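Local coordinates for protein PexRD2 family secreted RxLR effector peptide, putative (Phytophthora infestans, PDB 3ZRG) that is the effector domain of a secreted RxLR protein that enhances pathogen colonization of Nicotiana benthamiana leaves and induces a weak cell death response there, at residues Lys53-Arg56 and Tyr57-Tyr60. Residues are numbered along the deposited sequence; the frame is centred on the assembly and turned at random.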
ATOM      1  N   LYS A  53      -5.153   5.431  -6.576  1.00 13.04           N
ATOM      2  CA  LYS A  53      -5.811   4.223  -7.037  1.00 12.95           C
ATOM      3  C   LYS A  53      -5.293   3.040  -6.261  1.00 11.95           C
ATOM      4  O   LYS A  53      -6.073   2.192  -5.805  1.00 10.42           O
ATOM      5  CB  LYS A  53      -5.560   3.992  -8.545  1.00 13.11           C
ATOM      6  CG  LYS A  53      -6.351   4.881  -9.509  1.00 17.98           C
ATOM      7  CD  LYS A  53      -5.873   4.512 -10.956  1.00 18.51           C
ATOM      8  CE  LYS A  53      -6.397   5.346 -12.058  1.00 22.71           C
ATOM      9  NZ  LYS A  53      -5.891   4.709 -13.319  1.00 21.47           N
ATOM     10  N   LEU A  54      -3.971   2.950  -6.103  1.00 11.35           N
ATOM     11  CA  LEU A  54      -3.385   1.830  -5.363  1.00 11.62           C
ATOM     12  C   LEU A  54      -3.915   1.717  -3.911  1.00 11.83           C
ATOM     13  O   LEU A  54      -4.287   0.623  -3.404  1.00 12.85           O
ATOM     14  CB  LEU A  54      -1.865   1.943  -5.396  1.00 11.25           C
ATOM     15  CG  LEU A  54      -1.144   0.803  -4.682  1.00 13.15           C
ATOM     16  CD1 LEU A  54      -1.470  -0.620  -5.302  1.00 10.17           C
ATOM     17  CD2 LEU A  54       0.336   1.122  -4.611  1.00 16.72           C
ATOM     18  N   LEU A  55      -3.972   2.860  -3.236  1.00 10.73           N
ATOM     19  CA  LEU A  55      -4.400   2.886  -1.842  1.00 10.59           C
ATOM     20  C   LEU A  55      -5.911   2.616  -1.766  1.00 11.19           C
ATOM     21  O   LEU A  55      -6.360   2.009  -0.817  1.00 12.20           O
ATOM     22  CB  LEU A  55      -4.025   4.212  -1.212  1.00 11.23           C
ATOM     23  CG  LEU A  55      -2.525   4.381  -0.972  1.00 10.54           C
ATOM     24  CD1 LEU A  55      -2.312   5.832  -0.448  1.00 13.63           C
ATOM     25  CD2 LEU A  55      -1.981   3.303  -0.010  1.00 12.43           C
ATOM     26  N   ARG A  56      -6.696   3.062  -2.745  1.00 11.26           N
ATOM     27  CA  ARG A  56      -8.102   2.710  -2.862  0.50 12.20           C
ATOM     28  C   ARG A  56      -8.319   1.186  -2.899  1.00 11.81           C
ATOM     29  O   ARG A  56      -9.161   0.624  -2.190  1.00 12.09           O
ATOM     30  CB  ARG A  56      -8.646   3.331  -4.156  0.50 12.89           C
ATOM     31  CG  ARG A  56     -10.131   3.265  -4.254  0.50 14.42           C
ATOM     32  CD  ARG A  56     -10.740   3.747  -2.955  0.50 18.65           C
ATOM     33  NE  ARG A  56     -12.105   3.286  -2.823  0.50 20.21           N
ATOM     34  CZ  ARG A  56     -12.492   2.299  -2.019  0.50 19.69           C
ATOM     35  NH1 ARG A  56     -11.609   1.669  -1.222  0.50 10.93           N
ATOM     36  NH2 ARG A  56     -13.780   1.974  -2.009  0.50 22.03           N
ATOM     37  N   TYR A  57      -7.571   0.553  -3.791  1.00 10.56           N
ATOM     38  CA  TYR A  57      -7.607  -0.934  -3.935  1.00  9.80           C
ATOM     39  C   TYR A  57      -7.182  -1.644  -2.642  1.00 10.18           C
ATOM     40  O   TYR A  57      -7.813  -2.592  -2.231  1.00 10.52           O
ATOM     41  CB  TYR A  57      -6.816  -1.382  -5.158  1.00  9.36           C
ATOM     42  CG  TYR A  57      -7.059  -2.867  -5.459  1.00  9.71           C
ATOM     43  CD1 TYR A  57      -8.350  -3.378  -5.605  1.00  9.83           C
ATOM     44  CD2 TYR A  57      -6.009  -3.752  -5.528  1.00  8.95           C
ATOM     45  CE1 TYR A  57      -8.566  -4.687  -5.884  1.00 10.19           C
ATOM     46  CE2 TYR A  57      -6.206  -5.078  -5.768  1.00  8.60           C
ATOM     47  CZ  TYR A  57      -7.491  -5.563  -5.957  1.00  9.94           C
ATOM     48  OH  TYR A  57      -7.758  -6.909  -6.212  1.00  8.92           O
ATOM     49  N   LEU A  58      -6.149  -1.151  -1.974  1.00 10.09           N
ATOM     50  CA  LEU A  58      -5.657  -1.738  -0.730  1.00  9.09           C
ATOM     51  C   LEU A  58      -6.765  -1.754   0.311  1.00 10.97           C
ATOM     52  O   LEU A  58      -7.019  -2.789   0.943  1.00 11.42           O
ATOM     53  CB  LEU A  58      -4.436  -0.946  -0.248  1.00  9.69           C
ATOM     54  CG  LEU A  58      -3.712  -1.456   0.998  1.00 12.32           C
ATOM     55  CD1 LEU A  58      -2.300  -0.844   1.057  1.00 13.77           C
ATOM     56  CD2 LEU A  58      -4.503  -1.088   2.217  1.00 16.13           C
ATOM     57  N   ASN A  59      -7.459  -0.613   0.500  1.00 12.20           N
ATOM     58  CA  ASN A  59      -8.537  -0.589   1.491  1.00 12.75           C
ATOM     59  C   ASN A  59      -9.684  -1.512   1.088  1.00 13.83           C
ATOM     60  O   ASN A  59     -10.299  -2.136   1.935  1.00 13.81           O
ATOM     61  CB  ASN A  59      -9.063   0.830   1.733  1.00 14.33           C
ATOM     62  CG  ASN A  59      -8.150   1.658   2.647  1.00 18.91           C
ATOM     63  OD1 ASN A  59      -7.129   1.180   3.156  1.00 22.64           O
ATOM     64  ND2 ASN A  59      -8.513   2.900   2.847  1.00 22.61           N
ATOM     65  N   TYR A  60      -9.955  -1.604  -0.216  1.00 13.08           N
ATOM     66  CA  TYR A  60     -11.002  -2.503  -0.755  1.00 13.10           C
ATOM     67  C   TYR A  60     -10.694  -3.959  -0.441  1.00 12.38           C
ATOM     68  O   TYR A  60     -11.528  -4.699   0.073  1.00 12.85           O
ATOM     69  CB  TYR A  60     -11.145  -2.275  -2.275  1.00 13.26           C
ATOM     70  CG  TYR A  60     -12.263  -3.084  -2.867  1.00 13.77           C
ATOM     71  CD1 TYR A  60     -13.553  -2.591  -2.894  1.00 15.26           C
ATOM     72  CD2 TYR A  60     -12.028  -4.361  -3.387  1.00 10.95           C
ATOM     73  CE1 TYR A  60     -14.606  -3.350  -3.426  1.00 16.75           C
ATOM     74  CE2 TYR A  60     -13.052  -5.115  -3.905  1.00 11.93           C
ATOM     75  CZ  TYR A  60     -14.345  -4.607  -3.922  1.00 14.20           C
ATOM     76  OH  TYR A  60     -15.383  -5.348  -4.455  1.00 17.85           O
TER
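Four successive i to i+4 backbone hydrogen bonds join Lys53-Arg56 to Tyr57-Tyr60, one turn of helix 49-63 against the next. Tyr57 N bonds to Lys53 O, Leu58 N to Leu54 O, Asn59 N to Leu55 O and Tyr60 N to Arg56 O, all at 2.9 to 3.1 Å.

Apolar side-chain contact is slight. Leu55 CD2 lies 4.3 Å from Leu58 CD1, a loose methyl contact on the flank that packs on the second subunit, where Leu55 meets Met42 and Leu58 meets Ala23 of that chain.

Arg56 extends along the helix. In one of its two modelled conformers CG is anti to the backbone N, and a bend at chi2 (48°) folds the chain forward, bringing NH1 to 4.0 Å from Asn59 CB, at the guanidinium edge; this contact is therefore doubtful. Asn59 ND2 makes a weak hydrogen bond to Thr29 O of the second subunit.

The tyrosine rings lead away from the preceding turn, but their CB atoms rest against its carbonyls, Tyr60 CB 3.5 Å from Arg56 O. The Tyr57 hydroxyl is hydrogen-bonded to Met17 O and its ring meets that of Tyr22 at a steep angle, while the Tyr60 ring stacks with His64.

The backbone bonds thus hold the two turns together, while the side chains face outward: Leu54 packs on helix 19-25 of the WY-like domain and Tyr57 on helices 6-14 and 19-25, and Leu54, Leu55, Leu58 and the partly exposed Asn59 meet the second subunit. Arg56 adds at most a loose, conformer-dependent contact.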